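Local coordinates for protein RNA 2',3'-cyclic phosphodiesterase (Deinococcus radiodurans, PDB 5H7E) that belongs to the LigT-like family of the 2H phosphoesterase clan, proteins whose two related lobes each carry a copy of a short signature motif, at residues Y6-A11 with E54-L59; V75-T80 with L143-S148; V91-T96 with K125-L130. One frame throughout, in Å; residues are numbered along the deposited sequence.

Contact 1. Residues Y6-A11 with E54-L59; sequences YRLFYA and ERVEDL
Leu59, in the first turn of helix 56-67, meets two side chains of strand 6-13, Leu8 and Tyr10, which lie two residues apart along the strand. Its CB sits 3.2 Å from Tyr10 OH, and CG, one bond further on, stays near the same hydroxyl at 3.9 Å. At the tip the two methyls part: CD2 remains beside Tyr10 OH, whereas CD1 turns to Leu8 and lies 3.8 Å from its CD1. The branch therefore spans one polar and one apolar neighbour.

The Tyr10 hydroxyl donates to Leu59 O at 2.7 Å, with that oxygen at the edge of the phenol ring and in its plane. The angle at the carbonyl is 111°, so the phenol reaches the oxygen from its flank, not head-on. One turn back, Val56 points CG1 anti to its backbone N (chi1 174°), which leaves CG2 facing the strand. CG2 touches the edge of the Tyr6 ring at CD2, 3.9 Å away, and also Leu8 CD1 at 4.1 Å.

Just ahead of the helix, Arg55 grips Asp58 OD2 side-on through NE and NH1, while Asp58 OD1 pairs with Arg61. Strand 6-13 lies between strands 42-48 and 148-160 in the antiparallel sheet; helix 56-67 packs on one face through the alternate strand residues Tyr6, Leu8 and Tyr10, where helix 101-114 also touches Tyr10 through Leu108 and Ile112.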
loop_
_atom_site.group_PDB
_atom_site.type_symbol
_atom_site.label_atom_id
_atom_site.label_comp_id
_atom_site.label_asym_id
_atom_site.label_seq_id
_atom_site.Cartn_x
_atom_site.Cartn_y
_atom_site.Cartn_z
ATOM N N TYR A 6 -14.425 -0.690 10.953
ATOM C CA TYR A 6 -13.205 0.024 10.621
ATOM C C TYR A 6 -12.831 -0.210 9.164
ATOM O O TYR A 6 -12.979 -1.314 8.652
ATOM C CB TYR A 6 -12.029 -0.465 11.475
ATOM C CG TYR A 6 -12.139 -0.208 12.966
ATOM C CD1 TYR A 6 -12.952 0.783 13.470
ATOM C CD2 TYR A 6 -11.391 -0.965 13.865
ATOM C CE1 TYR A 6 -13.019 1.016 14.822
ATOM C CE2 TYR A 6 -11.450 -0.723 15.234
ATOM C CZ TYR A 6 -12.257 0.262 15.699
ATOM O OH TYR A 6 -12.331 0.493 17.061
ATOM N N ARG A 7 -12.205 0.798 8.534
ATOM C CA ARG A 7 -11.554 0.624 7.233
ATOM C C ARG A 7 -10.093 0.376 7.510
ATOM O O ARG A 7 -9.412 1.256 8.065
ATOM C CB ARG A 7 -11.674 1.851 6.321
ATOM C CG ARG A 7 -13.078 2.309 6.052
ATOM C CD ARG A 7 -13.087 3.514 5.105
ATOM N NE ARG A 7 -14.457 3.891 4.793
ATOM C CZ ARG A 7 -14.805 4.574 3.711
ATOM N NH1 ARG A 7 -13.868 4.951 2.842
ATOM N NH2 ARG A 7 -16.082 4.873 3.490
ATOM N N LEU A 8 -9.621 -0.832 7.168
ATOM C CA LEU A 8 -8.266 -1.202 7.524
ATOM C C LEU A 8 -7.520 -1.580 6.259
ATOM O O LEU A 8 -8.118 -1.925 5.239
ATOM C CB LEU A 8 -8.189 -2.397 8.470
ATOM C CG LEU A 8 -8.974 -2.201 9.775
ATOM C CD1 LEU A 8 -8.860 -3.492 10.615
ATOM C CD2 LEU A 8 -8.445 -1.022 10.592
ATOM N N PHE A 9 -6.188 -1.504 6.321
ATOM C CA PHE A 9 -5.428 -2.064 5.209
ATOM C C PHE A 9 -4.051 -2.452 5.706
ATOM O O PHE A 9 -3.559 -1.900 6.680
ATOM C CB PHE A 9 -5.332 -1.106 3.987
ATOM C CG PHE A 9 -4.705 0.231 4.286
ATOM C CD1 PHE A 9 -5.467 1.270 4.834
ATOM C CD2 PHE A 9 -3.369 0.455 3.944
ATOM C CE1 PHE A 9 -4.898 2.521 5.074
ATOM C CE2 PHE A 9 -2.793 1.701 4.174
ATOM C CZ PHE A 9 -3.531 2.739 4.725
ATOM N N TYR A 10 -3.490 -3.494 5.087
ATOM C CA TYR A 10 -2.119 -3.911 5.362
ATOM C C TYR A 10 -1.223 -3.291 4.312
ATOM O O TYR A 10 -1.585 -3.299 3.132
ATOM C CB TYR A 10 -1.987 -5.406 5.248
ATOM C CG TYR A 10 -2.605 -6.257 6.361
ATOM C CD1 TYR A 10 -1.890 -6.593 7.486
ATOM C CD2 TYR A 10 -3.874 -6.766 6.193
ATOM C CE1 TYR A 10 -2.448 -7.475 8.484
ATOM C CE2 TYR A 10 -4.436 -7.600 7.142
ATOM C CZ TYR A 10 -3.708 -7.972 8.242
ATOM O OH TYR A 10 -4.329 -8.850 9.125
ATOM N N ALA A 11 -0.128 -2.688 4.754
ATOM C CA ALA A 11 0.731 -2.036 3.757
ATOM C C ALA A 11 2.153 -2.034 4.281
ATOM O O ALA A 11 2.403 -2.149 5.483
ATOM C CB ALA A 11 0.272 -0.599 3.501
ATOM N N GLU A 54 -14.197 -6.229 16.734
ATOM C CA GLU A 54 -13.878 -7.467 17.437
ATOM C C GLU A 54 -13.023 -8.419 16.609
ATOM O O GLU A 54 -12.503 -9.394 17.158
ATOM C CB GLU A 54 -15.168 -8.173 17.873
ATOM C CG GLU A 54 -16.173 -8.342 16.735
ATOM C CD GLU A 54 -17.244 -7.229 16.681
ATOM O OE1 GLU A 54 -18.415 -7.590 16.399
ATOM O OE2 GLU A 54 -16.931 -6.017 16.901
ATOM N N ARG A 55 -12.838 -8.154 15.317
ATOM C CA ARG A 55 -12.016 -9.012 14.477
ATOM C C ARG A 55 -10.585 -8.528 14.368
ATOM O O ARG A 55 -9.780 -9.206 13.731
ATOM C CB ARG A 55 -12.603 -9.127 13.059
ATOM C CG ARG A 55 -14.030 -9.734 12.994
ATOM C CD ARG A 55 -14.192 -10.999 13.855
ATOM N NE ARG A 55 -13.265 -12.076 13.504
ATOM C CZ ARG A 55 -13.386 -12.852 12.432
ATOM N NH1 ARG A 55 -12.487 -13.819 12.193
ATOM N NH2 ARG A 55 -14.411 -12.670 11.594
ATOM N N VAL A 56 -10.251 -7.383 14.964
ATOM C CA VAL A 56 -8.928 -6.812 14.756
ATOM C C VAL A 56 -7.849 -7.701 15.360
ATOM O O VAL A 56 -6.768 -7.851 14.792
ATOM C CB VAL A 56 -8.862 -5.388 15.312
ATOM C CG1 VAL A 56 -7.438 -4.856 15.233
ATOM C CG2 VAL A 56 -9.819 -4.484 14.521
ATOM N N GLU A 57 -8.111 -8.298 16.523
ATOM C CA GLU A 57 -7.102 -9.184 17.093
ATOM C C GLU A 57 -6.791 -10.356 16.179
ATOM O O GLU A 57 -5.620 -10.729 16.045
ATOM C CB GLU A 57 -7.533 -9.665 18.483
ATOM C CG GLU A 57 -6.398 -10.335 19.250
ATOM C CD GLU A 57 -5.209 -9.401 19.485
ATOM O OE1 GLU A 57 -5.412 -8.171 19.613
ATOM O OE2 GLU A 57 -4.066 -9.905 19.542
ATOM N N ASP A 58 -7.793 -10.936 15.495
ATOM C CA ASP A 58 -7.471 -11.990 14.515
ATOM C C ASP A 58 -6.560 -11.472 13.418
ATOM O O ASP A 58 -5.670 -12.192 12.957
ATOM C CB ASP A 58 -8.720 -12.578 13.861
ATOM C CG ASP A 58 -9.557 -13.426 14.830
ATOM O OD1 ASP A 58 -9.016 -13.916 15.858
ATOM O OD2 ASP A 58 -10.765 -13.615 14.526
ATOM N N LEU A 59 -6.812 -10.249 12.950
ATOM C CA LEU A 59 -5.982 -9.686 11.891
ATOM C C LEU A 59 -4.563 -9.439 12.378
ATOM O O LEU A 59 -3.603 -9.515 11.589
ATOM C CB LEU A 59 -6.587 -8.368 11.388
ATOM C CG LEU A 59 -7.915 -8.584 10.652
ATOM C CD1 LEU A 59 -8.531 -7.218 10.327
ATOM C CD2 LEU A 59 -7.732 -9.342 9.297
#

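Contact 2. Residues V75-T80 with L143-S148; sequences VNLRGT and LIFDQS
Leu77 N donates to Gln147 O over 3.0 Å, nearly in line with the carbonyl bond. That oxygen also receives a hydrogen from a water, which gives its other one to Leu77 O at 2.6 Å. The water thus links two carbonyls across the gap. Leu77 O and Phe145 O stand 3.3 Å apart, and as two acceptors they cannot bond directly; the water supplies a donor to the first of them.

Further along, Phe145 N donates to Arg78 O at 2.9 Å, approaching 31° out of the carbonyl plane. At the far end Thr80 takes part twice, its N donating to Leu143 O at 3.1 Å and its OG1 accepting from Leu143 N at 3.2 Å. A chi1 of 53° tucks OG1 between the backbone N and the carbonyl carbon and directs CG2 to the edge of the Phe145 ring. Asn76 faces Ser148 as a non-hydrogen-bonded pair, and Asn76 ND2 is satisfied by Glu97. The pairing slips by one residue between Asn76-Ser148 and Gly79-Ile144, and the water sits within this interval. Asp146 N makes a weak, bent bond to Gln147 OE1.

Apolar contact accompanies the bonds, with Leu77 CB lying 3.5 Å from Phe145 CB. Extended but irregular, segment 143-148 runs antiparallel along the edge of strand 73-83, joined to it at two separated bridges, and leads into strand 148-160, which continues the antiparallel pairing at Val75-Trp149. Strand 91-97 is another neighbour of strand 73-83 in the sheet, bonding to it through Lys95, and helix 16-26 receives Phe145 on Leu22 and Gln147 on Pro21.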
loop_
_atom_site.group_PDB
_atom_site.type_symbol
_atom_site.label_atom_id
_atom_site.label_comp_id
_atom_site.label_asym_id
_atom_site.label_seq_id
_atom_site.Cartn_x
_atom_site.Cartn_y
_atom_site.Cartn_z
ATOM N N VAL A 75 12.869 -3.715 -1.163
ATOM C CA VAL A 75 11.876 -3.244 -2.105
ATOM C C VAL A 75 12.540 -2.285 -3.074
ATOM O O VAL A 75 13.237 -1.362 -2.646
ATOM C CB VAL A 75 10.732 -2.529 -1.376
ATOM C CG1 VAL A 75 9.580 -2.198 -2.399
ATOM C CG2 VAL A 75 10.169 -3.434 -0.230
ATOM N N ASN A 76 12.355 -2.540 -4.376
ATOM C CA ASN A 76 12.963 -1.726 -5.425
ATOM C C ASN A 76 11.894 -0.913 -6.120
ATOM O O ASN A 76 10.873 -1.472 -6.525
ATOM C CB ASN A 76 13.628 -2.645 -6.424
ATOM C CG ASN A 76 14.674 -3.497 -5.767
ATOM O OD1 ASN A 76 15.735 -2.995 -5.437
ATOM N ND2 ASN A 76 14.392 -4.787 -5.591
ATOM N N LEU A 77 12.129 0.393 -6.264
ATOM C CA LEU A 77 11.320 1.195 -7.179
ATOM C C LEU A 77 11.646 0.834 -8.611
ATOM O O LEU A 77 12.808 0.525 -8.940
ATOM C CB LEU A 77 11.601 2.687 -7.010
ATOM C CG LEU A 77 11.307 3.345 -5.662
ATOM C CD1 LEU A 77 11.593 4.833 -5.765
ATOM C CD2 LEU A 77 9.863 3.077 -5.241
ATOM N N ARG A 78 10.602 0.835 -9.468
ATOM C CA ARG A 78 10.813 0.548 -10.874
ATOM C C ARG A 78 10.279 1.744 -11.666
ATOM O O ARG A 78 10.728 2.859 -11.430
ATOM C CB ARG A 78 10.192 -0.813 -11.273
ATOM C CG ARG A 78 10.769 -1.988 -10.407
ATOM C CD ARG A 78 12.265 -2.221 -10.783
ATOM N NE ARG A 78 12.421 -2.712 -12.152
ATOM C CZ ARG A 78 13.603 -2.962 -12.721
ATOM N NH1 ARG A 78 14.699 -2.633 -12.076
ATOM N NH2 ARG A 78 13.677 -3.450 -13.969
ATOM N N GLY A 79 9.386 1.524 -12.624
ATOM C CA GLY A 79 8.924 2.586 -13.520
ATOM C C GLY A 79 7.535 3.060 -13.118
ATOM O O GLY A 79 6.915 2.491 -12.244
ATOM N N THR A 80 7.092 4.158 -13.728
ATOM C CA THR A 80 5.745 4.639 -13.458
ATOM C C THR A 80 4.729 3.970 -14.384
ATOM O O THR A 80 5.062 3.395 -15.432
ATOM C CB THR A 80 5.698 6.154 -13.589
ATOM O OG1 THR A 80 6.242 6.533 -14.894
ATOM C CG2 THR A 80 6.468 6.830 -12.440
ATOM N N LEU A 143 8.774 7.807 -16.310
ATOM C CA LEU A 143 9.889 7.944 -15.393
ATOM C C LEU A 143 10.332 6.573 -14.915
ATOM O O LEU A 143 9.527 5.649 -14.853
ATOM C CB LEU A 143 9.481 8.771 -14.118
ATOM C CG LEU A 143 8.943 10.158 -14.401
ATOM C CD1 LEU A 143 8.531 10.782 -13.025
ATOM C CD2 LEU A 143 9.951 11.055 -15.052
ATOM N N ILE A 144 11.621 6.432 -14.588
ATOM C CA ILE A 144 12.047 5.233 -13.871
ATOM C C ILE A 144 12.905 5.648 -12.696
ATOM O O ILE A 144 13.489 6.741 -12.668
ATOM C CB ILE A 144 12.801 4.235 -14.797
ATOM C CG1 ILE A 144 14.074 4.850 -15.342
ATOM C CG2 ILE A 144 11.848 3.656 -15.885
ATOM C CD1 ILE A 144 14.920 3.791 -16.231
ATOM N N PHE A 145 12.968 4.759 -11.691
ATOM C CA PHE A 145 13.686 5.034 -10.468
ATOM C C PHE A 145 14.680 3.909 -10.194
ATOM O O PHE A 145 14.515 2.772 -10.663
ATOM C CB PHE A 145 12.683 5.161 -9.286
ATOM C CG PHE A 145 11.715 6.279 -9.449
ATOM C CD1 PHE A 145 10.527 6.098 -10.116
ATOM C CD2 PHE A 145 11.991 7.509 -8.884
ATOM C CE1 PHE A 145 9.651 7.155 -10.283
ATOM C CE2 PHE A 145 11.127 8.553 -9.007
ATOM C CZ PHE A 145 9.949 8.401 -9.722
ATOM N N ASP A 146 15.745 4.248 -9.478
ATOM C CA ASP A 146 16.711 3.230 -9.121
ATOM C C ASP A 146 16.862 3.056 -7.620
ATOM O O ASP A 146 17.741 2.290 -7.202
ATOM C CB ASP A 146 18.095 3.526 -9.728
ATOM C CG ASP A 146 18.718 4.840 -9.241
ATOM O OD1 ASP A 146 18.254 5.488 -8.289
ATOM O OD2 ASP A 146 19.751 5.244 -9.833
ATOM N N GLN A 147 16.009 3.699 -6.817
ATOM C CA GLN A 147 16.179 3.629 -5.380
ATOM C C GLN A 147 15.514 2.377 -4.817
ATOM O O GLN A 147 14.641 1.766 -5.436
ATOM C CB GLN A 147 15.565 4.834 -4.705
ATOM C CG GLN A 147 16.196 6.197 -5.115
ATOM C CD GLN A 147 15.513 6.848 -6.340
ATOM O OE1 GLN A 147 14.828 6.202 -7.100
ATOM N NE2 GLN A 147 15.721 8.137 -6.508
ATOM N N SER A 148 16.008 1.980 -3.655
ATOM C CA SER A 148 15.434 0.820 -2.986
ATOM C C SER A 148 15.504 1.061 -1.490
ATOM O O SER A 148 16.238 1.948 -1.011
ATOM C CB SER A 148 16.196 -0.457 -3.335
ATOM O OG SER A 148 17.539 -0.339 -2.935
HETATM O O HOH W 1 15.205 0.322 -7.967
#

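Contact 3. Residues V91-T96 with K125-L130; sequences VWFVKT and KAHITL. With SO4 (sulfate ion), chain D.
Leu130 loses the most surface here, lying against Trp92 on the neighbouring antiparallel strand. Its CD1 stands 4.0 Å from the centroid of the indole six-membered ring and 14° off the ring normal, a CH-pi contact over the face. The backbones join the same residues, Leu130 N donating to Trp92 O at 2.8 Å in the carbonyl plane.

Thr96 is next in buried area. Its N bonds to Ala126 O at 3.1 Å from 50° above the carbonyl plane. With chi1 at 53°, OG1 comes within 3.3 Å of Ala126 CB, while CG2 reaches Ile128 CG1.

His127 and Thr129 project from the opposite sheet face to Val94 and Ile128, forming an HxT signature motif of the 2H clan. His127 NE2 (3.0 Å) and Thr129 OG1 (2.9 Å) both donate to O2 of a sulfate, probably from the crystallisation liquor, which Thr44 also bonds. It probably lies where the clan's two motifs meet, as in related active-site clefts. His127 ND1 donates to Lys125 O, which, with NE2 held by the sulfate, helps to fix the ring's rotation.

Helix 16-26 meets Val94, Ile128 and Leu130 through Leu22; strand 91-97 runs between strands 127-132 and 73-83.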
loop_
_atom_site.group_PDB
_atom_site.type_symbol
_atom_site.label_atom_id
_atom_site.label_comp_id
_atom_site.label_asym_id
_atom_site.label_seq_id
_atom_site.Cartn_x
_atom_site.Cartn_y
_atom_site.Cartn_z
ATOM N N VAL A 91 -5.304 7.020 -11.824
ATOM C CA VAL A 91 -4.196 6.887 -10.886
ATOM C C VAL A 91 -2.822 6.854 -11.562
ATOM O O VAL A 91 -2.660 6.205 -12.574
ATOM C CB VAL A 91 -4.312 5.555 -10.105
ATOM C CG1 VAL A 91 -3.210 5.426 -9.080
ATOM C CG2 VAL A 91 -5.669 5.377 -9.446
ATOM N N TRP A 92 -1.848 7.562 -10.994
ATOM C CA TRP A 92 -0.472 7.531 -11.459
ATOM C C TRP A 92 0.296 6.876 -10.323
ATOM O O TRP A 92 0.123 7.251 -9.185
ATOM C CB TRP A 92 0.037 8.944 -11.665
ATOM C CG TRP A 92 1.388 9.047 -12.295
ATOM C CD1 TRP A 92 1.835 8.367 -13.376
ATOM C CD2 TRP A 92 2.450 9.919 -11.906
ATOM N NE1 TRP A 92 3.110 8.746 -13.681
ATOM C CE2 TRP A 92 3.510 9.702 -12.792
ATOM C CE3 TRP A 92 2.606 10.861 -10.893
ATOM C CZ2 TRP A 92 4.706 10.383 -12.693
ATOM C CZ3 TRP A 92 3.790 11.534 -10.799
ATOM C CH2 TRP A 92 4.825 11.294 -11.693
ATOM N N PHE A 93 1.127 5.889 -10.626
ATOM C CA PHE A 93 1.824 5.181 -9.559
ATOM C C PHE A 93 3.238 4.826 -10.013
ATOM O O PHE A 93 3.587 4.960 -11.188
ATOM C CB PHE A 93 1.076 3.848 -9.184
ATOM C CG PHE A 93 0.965 2.874 -10.348
ATOM C CD1 PHE A 93 2.033 2.067 -10.672
ATOM C CD2 PHE A 93 -0.220 2.758 -11.053
ATOM C CE1 PHE A 93 1.951 1.165 -11.732
ATOM C CE2 PHE A 93 -0.292 1.878 -12.142
ATOM C CZ PHE A 93 0.796 1.094 -12.453
ATOM N N VAL A 94 4.068 4.455 -9.039
ATOM C CA VAL A 94 5.377 3.839 -9.326
ATOM C C VAL A 94 5.303 2.371 -8.930
ATOM O O VAL A 94 4.801 2.034 -7.852
ATOM C CB VAL A 94 6.534 4.557 -8.621
ATOM C CG1 VAL A 94 6.353 4.649 -7.071
ATOM C CG2 VAL A 94 7.878 3.903 -8.943
ATOM N N LYS A 95 5.765 1.493 -9.832
ATOM C CA LYS A 95 5.799 0.065 -9.533
ATOM C C LYS A 95 6.895 -0.233 -8.517
ATOM O O LYS A 95 7.968 0.364 -8.552
ATOM C CB LYS A 95 6.060 -0.694 -10.822
ATOM C CG LYS A 95 6.247 -2.201 -10.618
ATOM C CD LYS A 95 6.444 -2.838 -12.035
ATOM C CE LYS A 95 6.608 -4.329 -11.974
ATOM N NZ LYS A 95 7.632 -4.664 -10.969
ATOM N N THR A 96 6.633 -1.202 -7.613
ATOM C CA THR A 96 7.640 -1.656 -6.654
ATOM C C THR A 96 7.784 -3.156 -6.820
ATOM O O THR A 96 6.819 -3.841 -7.170
ATOM C CB THR A 96 7.267 -1.364 -5.208
ATOM O OG1 THR A 96 5.946 -1.896 -4.964
ATOM C CG2 THR A 96 7.162 0.148 -4.973
ATOM N N LYS A 125 -0.733 -5.890 -7.732
ATOM C CA LYS A 125 0.302 -5.293 -8.577
ATOM C C LYS A 125 0.954 -4.273 -7.665
ATOM O O LYS A 125 0.406 -3.177 -7.496
ATOM C CB LYS A 125 -0.283 -4.601 -9.806
ATOM C CG LYS A 125 -1.139 -5.472 -10.695
ATOM C CD LYS A 125 -0.357 -6.467 -11.488
ATOM C CE LYS A 125 -1.339 -7.391 -12.239
ATOM N NZ LYS A 125 -2.412 -6.592 -12.927
ATOM N N ALA A 126 2.086 -4.626 -7.069
ATOM C CA ALA A 126 2.647 -3.786 -6.021
ATOM C C ALA A 126 3.039 -2.421 -6.572
ATOM O O ALA A 126 3.722 -2.318 -7.601
ATOM C CB ALA A 126 3.891 -4.447 -5.439
ATOM N N HIS A 127 2.613 -1.369 -5.881
ATOM C CA HIS A 127 2.900 -0.018 -6.360
ATOM C C HIS A 127 2.771 0.943 -5.194
ATOM O O HIS A 127 2.169 0.626 -4.149
ATOM C CB HIS A 127 1.918 0.423 -7.458
ATOM C CG HIS A 127 0.497 0.506 -6.969
ATOM N ND1 HIS A 127 -0.294 -0.622 -6.820
ATOM C CD2 HIS A 127 -0.275 1.562 -6.607
ATOM C CE1 HIS A 127 -1.500 -0.252 -6.392
ATOM N NE2 HIS A 127 -1.516 1.065 -6.258
ATOM N N ILE A 128 3.317 2.151 -5.416
ATOM C CA ILE A 128 3.026 3.320 -4.562
ATOM C C ILE A 128 2.263 4.293 -5.435
ATOM O O ILE A 128 2.797 4.786 -6.448
ATOM C CB ILE A 128 4.311 3.968 -4.031
ATOM C CG1 ILE A 128 5.108 2.956 -3.220
ATOM C CG2 ILE A 128 3.970 5.238 -3.244
ATOM C CD1 ILE A 128 6.590 3.454 -2.980
ATOM N N THR A 129 1.026 4.629 -5.033
ATOM C CA THR A 129 0.276 5.650 -5.761
ATOM C C THR A 129 0.860 7.035 -5.517
ATOM O O THR A 129 1.153 7.434 -4.371
ATOM C CB THR A 129 -1.186 5.597 -5.325
ATOM O OG1 THR A 129 -1.679 4.308 -5.711
ATOM C CG2 THR A 129 -2.028 6.733 -5.916
ATOM N N LEU A 130 1.012 7.772 -6.601
ATOM C CA LEU A 130 1.597 9.106 -6.550
ATOM C C LEU A 130 0.567 10.206 -6.755
ATOM O O LEU A 130 0.752 11.351 -6.282
ATOM C CB LEU A 130 2.655 9.230 -7.651
ATOM C CG LEU A 130 3.775 8.185 -7.504
ATOM C CD1 LEU A 130 4.688 8.347 -8.706
ATOM C CD2 LEU A 130 4.549 8.407 -6.127
HETATM S S SO4 D . -3.635 2.326 -3.326
HETATM O O1 SO4 D . -4.953 2.587 -2.795
HETATM O O2 SO4 D . -3.723 2.426 -4.795
HETATM O O3 SO4 D . -2.771 3.314 -2.695
HETATM O O4 SO4 D . -3.177 1.020 -3.009
#

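In the fold
From the N terminus, strand 6-13 leads through helix 16-26 and strand 42-48 to helix 56-67, where contact 1 closes the first loop. The chain then enters strand 73-83 and opens contact 2, which closes only at 143-148, just as strand 148-160 begins. Contact 3 is nested inside that loop, with helix 101-114 between its two strands. Contacts 2 and 3 touch, because strands 73-83 and 91-97 are sheet neighbours: Arg78 N lies 2.8 Å from Lys95 O. Contact 1 sits on the other side of the chain's centre, its own centre about 23 Å from that of contact 3. Strand 148-160 pairs with both 6-13 and 73-83, joining the two regions.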